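LAO/AO transport system kinase (Escherichia coli, PDB 2P67) belongs to the MeaB-like family of P-loop NTPase-fold proteins, and is built round a parallel beta sheet flanked by helices. Local coordinates at residues 52-65 with 145-158. Residues are numbered along the deposited sequence; the frame is centred on the assembly and turned at random.
Sequences YCGNTLRLGVTGTP and EAAGYDVVIVETVG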
# COMPACT_ATOMS: atom_id res chain seq x y z
N TYR A 52 5.62 -3.14 32.18
CA TYR A 52 4.93 -4.41 32.48
C TYR A 52 4.30 -5.03 31.23
O TYR A 52 3.75 -6.15 31.26
CB TYR A 52 3.88 -4.19 33.58
CG TYR A 52 4.40 -3.37 34.74
CD1 TYR A 52 5.34 -3.89 35.63
CD2 TYR A 52 3.98 -2.05 34.93
CE1 TYR A 52 5.84 -3.11 36.71
CE2 TYR A 52 4.48 -1.28 35.98
CZ TYR A 52 5.40 -1.81 36.86
OH TYR A 52 5.87 -1.03 37.90
N CYS A 53 4.38 -4.33 30.10
CA CYS A 53 3.82 -4.85 28.85
C CYS A 53 4.83 -5.70 28.04
O CYS A 53 6.02 -5.77 28.39
CB CYS A 53 3.25 -3.68 28.05
SG CYS A 53 1.95 -2.83 28.98
N GLY A 54 4.37 -6.36 26.97
CA GLY A 54 5.28 -6.98 26.00
C GLY A 54 5.59 -8.47 26.11
O GLY A 54 6.43 -9.01 25.36
N ASN A 55 4.92 -9.16 27.03
CA ASN A 55 5.07 -10.60 27.20
C ASN A 55 3.75 -11.33 27.02
O ASN A 55 3.41 -12.26 27.77
CB ASN A 55 5.70 -10.91 28.56
CG ASN A 55 7.23 -10.92 28.51
OD1 ASN A 55 7.85 -11.80 27.88
ND2 ASN A 55 7.84 -9.93 29.14
N THR A 56 3.02 -10.91 26.00
CA THR A 56 1.69 -11.42 25.71
C THR A 56 1.63 -11.73 24.21
O THR A 56 2.08 -10.93 23.39
CB THR A 56 0.63 -10.36 26.08
OG1 THR A 56 0.71 -10.08 27.49
CG2 THR A 56 -0.79 -10.83 25.72
N LEU A 57 1.11 -12.91 23.86
CA LEU A 57 0.86 -13.22 22.46
C LEU A 57 -0.35 -12.39 21.98
O LEU A 57 -1.45 -12.53 22.52
CB LEU A 57 0.59 -14.72 22.29
CG LEU A 57 0.23 -15.23 20.88
CD1 LEU A 57 1.31 -14.91 19.84
CD2 LEU A 57 -0.12 -16.70 20.92
N ARG A 58 -0.12 -11.54 20.98
CA ARG A 58 -1.16 -10.64 20.45
C ARG A 58 -1.68 -11.23 19.15
O ARG A 58 -0.92 -11.38 18.18
CB ARG A 58 -0.56 -9.26 20.20
CG ARG A 58 0.01 -8.58 21.47
CD ARG A 58 1.04 -7.50 21.08
NE ARG A 58 0.47 -6.38 20.32
CZ ARG A 58 0.08 -5.21 20.84
NH1 ARG A 58 0.14 -4.99 22.17
NH2 ARG A 58 -0.40 -4.26 20.05
N LEU A 59 -2.95 -11.60 19.14
CA LEU A 59 -3.56 -12.17 17.95
C LEU A 59 -4.60 -11.24 17.34
O LEU A 59 -5.37 -10.60 18.08
CB LEU A 59 -4.24 -13.51 18.28
CG LEU A 59 -3.36 -14.59 18.92
CD1 LEU A 59 -4.20 -15.84 19.23
CD2 LEU A 59 -2.18 -14.96 18.01
N GLY A 60 -4.66 -11.19 16.01
CA GLY A 60 -5.74 -10.50 15.34
C GLY A 60 -6.61 -11.51 14.64
O GLY A 60 -6.10 -12.45 13.99
N VAL A 61 -7.92 -11.32 14.75
CA VAL A 61 -8.87 -12.21 14.12
C VAL A 61 -9.93 -11.37 13.38
O VAL A 61 -10.63 -10.57 14.00
CB VAL A 61 -9.56 -13.19 15.14
CG1 VAL A 61 -10.64 -14.00 14.45
CG2 VAL A 61 -8.54 -14.13 15.86
N THR A 62 -10.03 -11.53 12.06
CA THR A 62 -11.14 -10.93 11.33
C THR A 62 -12.07 -12.02 10.79
O THR A 62 -11.65 -13.14 10.55
CB THR A 62 -10.69 -9.97 10.19
OG1 THR A 62 -9.93 -10.69 9.19
CG2 THR A 62 -9.88 -8.83 10.74
N GLY A 63 -13.35 -11.70 10.64
CA GLY A 63 -14.25 -12.63 9.98
C GLY A 63 -15.14 -11.86 9.03
O GLY A 63 -15.60 -10.78 9.37
N THR A 64 -15.35 -12.41 7.84
CA THR A 64 -16.32 -11.84 6.91
C THR A 64 -17.74 -12.15 7.42
O THR A 64 -17.92 -13.07 8.22
CB THR A 64 -16.13 -12.39 5.47
OG1 THR A 64 -16.18 -13.83 5.49
CG2 THR A 64 -14.79 -11.94 4.89
N PRO A 65 -18.74 -11.35 7.00
CA PRO A 65 -20.12 -11.70 7.35
C PRO A 65 -20.45 -13.14 6.94
O PRO A 65 -20.21 -13.54 5.78
CB PRO A 65 -20.95 -10.69 6.55
CG PRO A 65 -20.03 -9.50 6.40
CD PRO A 65 -18.66 -10.10 6.22
N GLU A 145 -2.04 -6.57 28.77
CA GLU A 145 -0.67 -7.05 28.90
C GLU A 145 -0.17 -6.83 30.32
O GLU A 145 0.39 -7.74 30.95
CB GLU A 145 0.24 -6.35 27.90
CG GLU A 145 -0.03 -6.86 26.44
CD GLU A 145 0.93 -6.32 25.41
OE1 GLU A 145 1.73 -5.42 25.72
OE2 GLU A 145 0.86 -6.79 24.25
N ALA A 146 -0.38 -5.61 30.81
CA ALA A 146 0.04 -5.27 32.17
C ALA A 146 -0.71 -6.13 33.21
O ALA A 146 -0.14 -6.50 34.25
CB ALA A 146 -0.14 -3.77 32.43
N ALA A 147 -1.96 -6.49 32.90
CA ALA A 147 -2.80 -7.35 33.75
C ALA A 147 -2.41 -8.85 33.75
O ALA A 147 -3.00 -9.66 34.49
CB ALA A 147 -4.26 -7.20 33.36
N GLY A 148 -1.46 -9.22 32.90
CA GLY A 148 -0.89 -10.56 32.92
C GLY A 148 -1.60 -11.56 32.03
O GLY A 148 -1.41 -12.77 32.19
N TYR A 149 -2.43 -11.09 31.09
CA TYR A 149 -3.04 -11.99 30.12
C TYR A 149 -1.97 -12.67 29.25
O TYR A 149 -0.99 -12.05 28.88
CB TYR A 149 -4.15 -11.27 29.30
CG TYR A 149 -5.34 -11.10 30.19
CD1 TYR A 149 -6.33 -12.07 30.22
CD2 TYR A 149 -5.43 -10.03 31.07
CE1 TYR A 149 -7.41 -11.98 31.08
CE2 TYR A 149 -6.51 -9.93 31.96
CZ TYR A 149 -7.50 -10.91 31.95
OH TYR A 149 -8.57 -10.87 32.80
N ASP A 150 -2.17 -13.95 28.96
CA ASP A 150 -1.25 -14.73 28.16
C ASP A 150 -1.43 -14.47 26.67
O ASP A 150 -0.45 -14.42 25.90
CB ASP A 150 -1.46 -16.21 28.44
CG ASP A 150 -1.07 -16.59 29.86
OD1 ASP A 150 0.13 -16.52 30.19
OD2 ASP A 150 -1.97 -16.92 30.64
N VAL A 151 -2.70 -14.28 26.29
CA VAL A 151 -3.08 -14.06 24.90
C VAL A 151 -4.10 -12.94 24.89
O VAL A 151 -5.06 -12.97 25.67
CB VAL A 151 -3.75 -15.31 24.29
CG1 VAL A 151 -4.19 -15.05 22.82
CG2 VAL A 151 -2.81 -16.52 24.36
N VAL A 152 -3.88 -11.94 24.04
CA VAL A 152 -4.88 -10.90 23.77
C VAL A 152 -5.29 -11.00 22.31
O VAL A 152 -4.43 -10.98 21.42
CB VAL A 152 -4.35 -9.46 24.00
CG1 VAL A 152 -5.51 -8.46 23.92
CG2 VAL A 152 -3.65 -9.36 25.34
N ILE A 153 -6.60 -11.08 22.08
CA ILE A 153 -7.16 -11.19 20.73
C ILE A 153 -7.91 -9.93 20.40
O ILE A 153 -8.85 -9.56 21.12
CB ILE A 153 -8.13 -12.39 20.64
CG1 ILE A 153 -7.42 -13.69 21.02
CG2 ILE A 153 -8.72 -12.50 19.21
CD1 ILE A 153 -8.34 -14.90 21.05
N VAL A 154 -7.50 -9.26 19.32
CA VAL A 154 -8.27 -8.13 18.83
C VAL A 154 -9.07 -8.63 17.63
O VAL A 154 -8.53 -9.27 16.71
CB VAL A 154 -7.38 -6.88 18.55
CG1 VAL A 154 -6.35 -7.12 17.42
CG2 VAL A 154 -8.25 -5.65 18.26
N GLU A 155 -10.37 -8.39 17.65
CA GLU A 155 -11.19 -8.95 16.58
C GLU A 155 -12.15 -7.95 15.98
O GLU A 155 -12.63 -7.06 16.66
CB GLU A 155 -11.90 -10.23 17.04
CG GLU A 155 -12.87 -10.02 18.18
CD GLU A 155 -14.28 -9.82 17.70
OE1 GLU A 155 -15.19 -9.83 18.55
OE2 GLU A 155 -14.51 -9.68 16.48
N THR A 156 -12.39 -8.06 14.67
CA THR A 156 -13.37 -7.21 14.03
C THR A 156 -13.82 -7.87 12.73
O THR A 156 -13.27 -8.89 12.32
CB THR A 156 -12.85 -5.76 13.81
OG1 THR A 156 -13.95 -4.86 13.53
CG2 THR A 156 -11.80 -5.69 12.69
N VAL A 157 -14.82 -7.28 12.10
CA VAL A 157 -15.32 -7.76 10.82
C VAL A 157 -14.29 -7.46 9.74
O VAL A 157 -13.66 -6.40 9.74
CB VAL A 157 -16.67 -7.10 10.45
CG1 VAL A 157 -17.18 -7.62 9.12
CG2 VAL A 157 -17.71 -7.40 11.52
N GLY A 158 -14.10 -8.43 8.85
CA GLY A 158 -13.24 -8.25 7.70
C GLY A 158 -14.08 -7.63 6.62
O GLY A 158 -14.98 -8.29 6.05
O HOH W 1 1.42 -11.68 29.44
O HOH W 2 3.14 -8.43 23.88
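Arg58 and Glu145 meet because one chain bends and the other stays straight. The arginine turns at CG-CD (chi3 64°), while Glu145 runs extended beyond CG (chi2 -174°). The two side chains cross at about a right angle. Arg58 NH1 makes a salt bridge to Glu145 OE2 at 2.8 Å. The oxygen lies in the guanidinium plane, but the nitrogen sits above the carboxylate plane. OE2 also accepts a bond from a water that donates to Thr56 O as well. The other oxygen, Glu145 OE1, takes the backbone N of Gly54 at 3.1 Å, from the opposite side of the carboxylate plane. Several donors thus fix the rotation of this buried carboxylate in the C-terminal part of helix 133-146. Arg58 NH2 is held separately by Met169 O.

Thr56 lies over the Glu145 chain, its OG1 3.5 Å from Glu145 CG. A second water joins Thr56 OG1 to Asn55 O and Tyr149 O. From Leu57 onward the strands run parallel, with 21° between their axes. Their amides alternate as donors, from Leu57 N to Asp150 O through to Gly158 N on Gly63 O. On one face Leu59 CD1 packs against Val151 CG1 at 3.7 Å, and Val61 CG2 meets Ile153 CG2 at the same distance. Glu155 lies on this face too, but its carboxylate turns to a salt bridge with Lys69.

Strands 57-63 and 151-157 are neighbours inside the parallel sheet, between strands 172-177 and 87-92. Gly63 is the first glycine of a probable Walker A motif. Direct pairing of its strand with the probable Walker B strand typifies the GTPase-kinase division of P-loop NTPases.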